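Local atomic coordinates of cupin 2 conserved barrel domain protein (Leptotrichia buccalis, PDB entry 3RNS), a protein that is of unknown function but belongs to the cupin superfamily, whose conserved beta-barrel domains serve many enzymes and small-molecule-binding proteins. Residues Ala132-Tyr137 / Val143-Val148; Gly184-Asp189 / Phe218-Ile223. One frame throughout, in Å; residues are numbered along the deposited sequence. Where two conformers were deposited one is given.

Contact 1: residues Ala132-Tyr137 / Val143-Val148; sequences AEVVEY and VSKNLV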
loop_
_atom_site.group_PDB
_atom_site.type_symbol
_atom_site.label_atom_id
_atom_site.label_comp_id
_atom_site.label_asym_id
_atom_site.label_seq_id
_atom_site.Cartn_x
_atom_site.Cartn_y
_atom_site.Cartn_z
ATOM N N ALA A 132 -10.768 -1.981 -1.486
ATOM C CA ALA A 132 -11.209 -3.285 -1.988
ATOM C C ALA A 132 -12.549 -3.169 -2.744
ATOM O O ALA A 132 -12.797 -3.834 -3.787
ATOM C CB ALA A 132 -11.308 -4.328 -0.805
ATOM N N GLU A 133 -13.401 -2.298 -2.237
ATOM C CA GLU A 133 -14.724 -2.155 -2.832
ATOM C C GLU A 133 -14.715 -1.408 -4.173
ATOM O O GLU A 133 -15.697 -1.380 -4.867
ATOM C CB GLU A 133 -15.688 -1.520 -1.845
ATOM C CG GLU A 133 -16.832 -2.465 -1.413
ATOM C CD GLU A 133 -16.470 -3.499 -0.314
ATOM O OE1 GLU A 133 -17.260 -4.471 -0.182
ATOM O OE2 GLU A 133 -15.437 -3.346 0.414
ATOM N N VAL A 134 -13.589 -0.859 -4.569
ATOM C CA VAL A 134 -13.529 -0.103 -5.820
ATOM C C VAL A 134 -13.443 -1.000 -7.066
ATOM O O VAL A 134 -13.775 -0.581 -8.176
ATOM C CB VAL A 134 -12.359 0.924 -5.703
ATOM C CG1 VAL A 134 -11.433 0.887 -6.883
ATOM C CG2 VAL A 134 -12.920 2.284 -5.445
ATOM N N VAL A 135 -12.971 -2.223 -6.885
ATOM C CA VAL A 135 -12.999 -3.208 -7.946
ATOM C C VAL A 135 -13.853 -4.382 -7.520
ATOM O O VAL A 135 -13.688 -4.933 -6.434
ATOM C CB VAL A 135 -11.582 -3.785 -8.313
ATOM C CG1 VAL A 135 -10.916 -2.916 -9.356
ATOM C CG2 VAL A 135 -10.691 -4.051 -7.043
ATOM N N GLU A 136 -14.676 -4.831 -8.434
ATOM C CA GLU A 136 -15.489 -5.981 -8.217
ATOM C C GLU A 136 -14.798 -7.250 -8.730
ATOM O O GLU A 136 -14.042 -7.211 -9.697
ATOM C CB GLU A 136 -16.800 -5.745 -8.998
ATOM C CG GLU A 136 -17.936 -6.526 -8.466
ATOM C CD GLU A 136 -19.279 -6.022 -8.979
ATOM O OE1 GLU A 136 -19.456 -5.942 -10.218
ATOM O OE2 GLU A 136 -20.133 -5.703 -8.106
ATOM N N TYR A 137 -15.075 -8.386 -8.120
ATOM C CA TYR A 137 -14.850 -9.659 -8.796
ATOM C C TYR A 137 -15.765 -9.861 -10.042
ATOM O O TYR A 137 -16.978 -9.529 -10.026
ATOM C CB TYR A 137 -15.035 -10.839 -7.833
ATOM C CG TYR A 137 -14.018 -10.910 -6.725
ATOM C CD1 TYR A 137 -12.664 -11.046 -7.005
ATOM C CD2 TYR A 137 -14.405 -10.891 -5.398
ATOM C CE1 TYR A 137 -11.744 -11.077 -6.011
ATOM C CE2 TYR A 137 -13.471 -10.974 -4.380
ATOM C CZ TYR A 137 -12.154 -11.078 -4.702
ATOM O OH TYR A 137 -11.217 -11.129 -3.726
ATOM N N VAL A 143 -9.802 -7.657 -13.187
ATOM C CA VAL A 143 -10.296 -6.282 -13.341
ATOM C C VAL A 143 -9.261 -5.403 -12.716
ATOM O O VAL A 143 -8.887 -5.621 -11.561
ATOM C CB VAL A 143 -11.622 -6.033 -12.599
ATOM C CG1 VAL A 143 -12.094 -4.574 -12.865
ATOM C CG2 VAL A 143 -12.654 -7.088 -13.039
ATOM N N SER A 144 -8.766 -4.435 -13.472
ATOM C CA SER A 144 -7.682 -3.564 -12.986
ATOM C C SER A 144 -8.128 -2.094 -13.091
ATOM O O SER A 144 -8.711 -1.692 -14.074
ATOM C CB SER A 144 -6.392 -3.856 -13.783
ATOM O OG SER A 144 -5.434 -2.797 -13.826
ATOM N N LYS A 145 -7.892 -1.310 -12.038
ATOM C CA LYS A 145 -8.215 0.116 -12.016
ATOM C C LYS A 145 -6.978 0.847 -11.539
ATOM O O LYS A 145 -6.515 0.643 -10.386
ATOM C CB LYS A 145 -9.310 0.436 -11.021
ATOM C CG LYS A 145 -10.700 0.211 -11.430
ATOM C CD LYS A 145 -11.634 1.300 -10.840
ATOM C CE LYS A 145 -13.103 0.958 -11.151
ATOM N NZ LYS A 145 -13.972 1.181 -9.961
ATOM N N ASN A 146 -6.426 1.651 -12.421
ATOM C CA ASN A 146 -5.286 2.459 -12.110
ATOM C C ASN A 146 -5.676 3.632 -11.239
ATOM O O ASN A 146 -6.609 4.327 -11.552
ATOM C CB ASN A 146 -4.658 3.029 -13.358
ATOM C CG ASN A 146 -3.456 3.825 -13.036
ATOM O OD1 ASN A 146 -3.420 5.009 -13.285
ATOM N ND2 ASN A 146 -2.474 3.189 -12.390
ATOM N N LEU A 147 -4.953 3.841 -10.145
ATOM C CA LEU A 147 -5.228 4.948 -9.216
ATOM C C LEU A 147 -4.326 6.124 -9.517
ATOM O O LEU A 147 -4.807 7.245 -9.609
ATOM C CB LEU A 147 -5.028 4.504 -7.770
ATOM C CG LEU A 147 -5.952 3.365 -7.332
ATOM C CD1 LEU A 147 -5.595 2.929 -5.928
ATOM C CD2 LEU A 147 -7.374 3.835 -7.427
ATOM N N VAL A 148 -3.029 5.865 -9.690
ATOM C CA VAL A 148 -2.032 6.901 -10.022
ATOM C C VAL A 148 -1.115 6.381 -11.101
ATOM O O VAL A 148 -0.654 5.253 -11.006
ATOM C CB VAL A 148 -1.114 7.169 -8.769
ATOM C CG1 VAL A 148 -0.051 8.165 -9.097
ATOM C CG2 VAL A 148 -1.941 7.599 -7.543
#

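Contact 2: residues Gly184-Asp189 / Phe218-Ile223; sequences GKYYVD and FKMLLI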
loop_
_atom_site.group_PDB
_atom_site.type_symbol
_atom_site.label_atom_id
_atom_site.label_comp_id
_atom_site.label_asym_id
_atom_site.label_seq_id
_atom_site.Cartn_x
_atom_site.Cartn_y
_atom_site.Cartn_z
ATOM N N GLY A 184 -3.296 -14.718 -2.645
ATOM C CA GLY A 184 -2.715 -14.850 -3.975
ATOM C C GLY A 184 -1.410 -15.583 -3.961
ATOM O O GLY A 184 -0.699 -15.606 -2.941
ATOM N N LYS A 185 -1.115 -16.244 -5.064
ATOM C CA LYS A 185 0.121 -16.978 -5.194
ATOM C C LYS A 185 1.049 -16.216 -6.105
ATOM O O LYS A 185 0.764 -16.026 -7.303
ATOM C CB LYS A 185 -0.116 -18.357 -5.732
ATOM C CG LYS A 185 1.179 -19.130 -5.883
ATOM C CD LYS A 185 0.876 -20.610 -5.904
ATOM C CE LYS A 185 2.089 -21.475 -6.187
ATOM N NZ LYS A 185 1.683 -22.641 -7.048
ATOM N N TYR A 186 2.138 -15.727 -5.553
ATOM C CA TYR A 186 3.094 -14.947 -6.342
ATOM C C TYR A 186 4.333 -15.746 -6.657
ATOM O O TYR A 186 4.622 -16.741 -6.008
ATOM C CB TYR A 186 3.492 -13.681 -5.604
ATOM C CG TYR A 186 2.390 -12.687 -5.499
ATOM C CD1 TYR A 186 2.331 -11.598 -6.356
ATOM C CD2 TYR A 186 1.394 -12.827 -4.541
ATOM C CE1 TYR A 186 1.307 -10.674 -6.246
ATOM C CE2 TYR A 186 0.360 -11.932 -4.461
ATOM C CZ TYR A 186 0.330 -10.856 -5.288
ATOM O OH TYR A 186 -0.705 -9.938 -5.190
ATOM N N TYR A 187 5.002 -15.371 -7.742
ATOM C CA TYR A 187 6.253 -15.970 -8.103
ATOM C C TYR A 187 7.254 -14.865 -8.370
ATOM O O TYR A 187 6.919 -13.835 -9.009
ATOM C CB TYR A 187 6.149 -16.823 -9.359
ATOM C CG TYR A 187 5.161 -17.980 -9.326
ATOM C CD1 TYR A 187 5.579 -19.302 -9.145
ATOM C CD2 TYR A 187 3.817 -17.754 -9.527
ATOM C CE1 TYR A 187 4.653 -20.346 -9.155
ATOM C CE2 TYR A 187 2.910 -18.762 -9.534
ATOM C CZ TYR A 187 3.317 -20.059 -9.349
ATOM O OH TYR A 187 2.312 -21.036 -9.359
ATOM N N VAL A 188 8.475 -15.062 -7.883
ATOM C CA VAL A 188 9.585 -14.170 -8.228
ATOM C C VAL A 188 10.707 -15.053 -8.721
ATOM O O VAL A 188 11.169 -15.915 -7.987
ATOM C CB VAL A 188 10.055 -13.295 -7.024
ATOM C CG1 VAL A 188 11.404 -12.573 -7.349
ATOM C CG2 VAL A 188 8.973 -12.261 -6.677
ATOM N N ASP A 189 11.103 -14.837 -9.970
ATOM C CA ASP A 189 12.153 -15.619 -10.623
ATOM C C ASP A 189 11.869 -17.124 -10.421
ATOM O O ASP A 189 12.709 -17.873 -9.930
ATOM C CB ASP A 189 13.490 -15.207 -10.031
ATOM C CG ASP A 189 14.669 -15.556 -10.916
ATOM O OD1 ASP A 189 14.477 -15.986 -12.079
ATOM O OD2 ASP A 189 15.810 -15.382 -10.417
ATOM N N PHE A 218 -8.886 -13.270 -5.331
ATOM C CA PHE A 218 -8.177 -12.314 -4.488
ATOM C C PHE A 218 -8.155 -10.920 -5.081
ATOM O O PHE A 218 -8.385 -10.717 -6.281
ATOM C CB PHE A 218 -6.756 -12.842 -4.085
ATOM C CG PHE A 218 -5.683 -12.589 -5.093
ATOM C CD1 PHE A 218 -4.849 -11.513 -4.959
ATOM C CD2 PHE A 218 -5.506 -13.432 -6.188
ATOM C CE1 PHE A 218 -3.877 -11.251 -5.901
ATOM C CE2 PHE A 218 -4.518 -13.203 -7.113
ATOM C CZ PHE A 218 -3.695 -12.077 -6.979
ATOM N N LYS A 219 -7.902 -9.942 -4.225
ATOM C CA LYS A 219 -7.671 -8.567 -4.663
ATOM C C LYS A 219 -6.331 -8.077 -4.095
ATOM O O LYS A 219 -5.914 -8.463 -2.980
ATOM C CB LYS A 219 -8.817 -7.631 -4.166
ATOM C CG LYS A 219 -10.147 -7.905 -4.759
ATOM C CD LYS A 219 -11.244 -7.048 -4.138
ATOM C CE LYS A 219 -12.564 -7.447 -4.642
ATOM N NZ LYS A 219 -13.616 -6.583 -4.116
HETATM N N MSE A 220 -5.674 -7.215 -4.855
HETATM C CA MSE A 220 -4.448 -6.609 -4.430
HETATM C C MSE A 220 -4.309 -5.157 -4.867
HETATM O O MSE A 220 -4.875 -4.714 -5.863
HETATM C CB MSE A 220 -3.284 -7.393 -5.040
HETATM C CG MSE A 220 -3.392 -7.538 -6.584
HETATM SE SE MSE A 220 -1.676 -8.107 -7.459
HETATM C CE MSE A 220 -0.780 -6.464 -7.257
ATOM N N LEU A 221 -3.536 -4.427 -4.097
ATOM C CA LEU A 221 -3.025 -3.139 -4.441
ATOM C C LEU A 221 -1.553 -3.283 -4.823
ATOM O O LEU A 221 -0.741 -3.901 -4.088
ATOM C CB LEU A 221 -3.140 -2.189 -3.241
ATOM C CG LEU A 221 -2.395 -0.831 -3.241
ATOM C CD1 LEU A 221 -2.965 0.156 -4.313
ATOM C CD2 LEU A 221 -2.403 -0.249 -1.786
ATOM N N LEU A 222 -1.195 -2.662 -5.927
ATOM C CA LEU A 222 0.185 -2.649 -6.434
ATOM C C LEU A 222 0.723 -1.233 -6.387
ATOM O O LEU A 222 0.106 -0.299 -6.946
ATOM C CB LEU A 222 0.226 -3.149 -7.889
ATOM C CG LEU A 222 1.600 -3.015 -8.627
ATOM C CD1 LEU A 222 2.585 -4.036 -8.055
ATOM C CD2 LEU A 222 1.499 -3.161 -10.150
ATOM N N ILE A 223 1.880 -1.063 -5.738
ATOM C CA ILE A 223 2.534 0.231 -5.671
ATOM C C ILE A 223 3.898 -0.012 -6.268
ATOM O O ILE A 223 4.751 -0.709 -5.660
ATOM C CB ILE A 223 2.672 0.792 -4.218
ATOM C CG1 ILE A 223 1.308 0.919 -3.488
ATOM C CG2 ILE A 223 3.376 2.206 -4.227
ATOM C CD1 ILE A 223 1.471 0.965 -1.946
#

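Contact 1: residues Ala132-Tyr137 / Val143-Val148
Val143 meets Val135 and Glu136 where the loop following strand 129-130 folds over one face of strand 142-150, an edge strand of a six-stranded antiparallel sheet in this cupin protein. Side chains of the strand meet side chains and carbonyl oxygens of the loop, while its backbone pairs with strand 153-160, Val143 with Ser159 and Lys145 with Ile157. Val143 uses both of its branches. Val143 CG1 lies 4.1 Å from Val135 CG1. The other methyl, Val143 CG2, packs 3.6 Å from the carbonyl oxygen Glu136 O. Two residues on, Lys145 points to the same side of the strand, and the Val135 methyl CG1 rests against both residues, 3.8 Å from Lys145 CG. Val135 also touches Ile157, which ties this small apolar patch to the next strand. With CG anti to its carbonyl carbon (chi1 -82°), and with further bends at chi2 and chi4, the lysine slides past Val135 and reaches Val134. There Lys145 CD rests 4.0 Å from Val134 CG1, and Lys145 NZ lies 2.5 Å from Val134 O, a hydrogen bond whose shortness makes its exact geometry doubtful. Next along the strand, Asn146 ND2 bonds Val148 O at 3.1 Å from above the carbonyl plane, bridging the corner where a classic beta bulge sets both Leu147 and Val148 against Met155, each joined to it by backbone hydrogen bonding.

Contact 2: residues Gly184-Asp189 / Phe218-Ile223
Phe218 and Met220 both carry CG between the backbone N and the carbonyl carbon (chi1 84° and 54°), which swings them from their strand towards Gly184 and Tyr186. Tyr186 answers with CG anti to its own carbonyl carbon, laying its ring across the gap so that the hydroxyl end touches both. Gly184 CA sits over one face of the Phe218 ring, near its centre: it lies 3.8 Å from the centroid, almost on the ring normal, a CH-pi contact made possible by the absence of a side chain there. Tyr186 approaches the same ring obliquely, Tyr186 OH to Phe218 CE1 3.5 Å. Met220, a selenomethionine in this model, brings its SE to the edge of the tyrosine ring, 5.2 Å from the Tyr186 centroid, a Met-aromatic contact. The 3.1 Å separation of Met220 SE from Tyr186 OH is tight. That hydroxyl is buried and without a hydrogen-bond partner in the model. Val177 touches both Tyr186 and Met220, while Phe160 stacks with Phe218. The strand segments stand 8.6 Å apart at closest approach and their directions differ by 53°. Strand 183-188 belongs to the four-stranded sheet with 165-169, 191-196 and 209-212, strand 218-225 to the six-stranded sheet containing 174-180 and 153-160. Both lie in the cupin domain, and side chains meeting between its two sheets are consistent with the interior of the cupin barrel.

How the contacts relate
Contact 2 belongs to the core, with all of its touching residues buried, whereas contact 1 is a surface contact whose lysine and glutamate remain exposed. Both reach the same six-stranded sheet: contact 1 at its edge strand 142-150, contact 2 at strand 218-225, with strand 153-160 lying between. Chemistry follows place, since contact 1 mixes aliphatic packing with a charged donor on a backbone carbonyl, while contact 2 rests on aromatic rings, a (seleno)methionine and a glycine. The two meet directly through Lys219, whose NZ makes probable hydrogen bonds to Val135 O (2.8 Å) and Ala132 O (2.9 Å), and through Tyr137, which forms a cation-pi pair with Lys219.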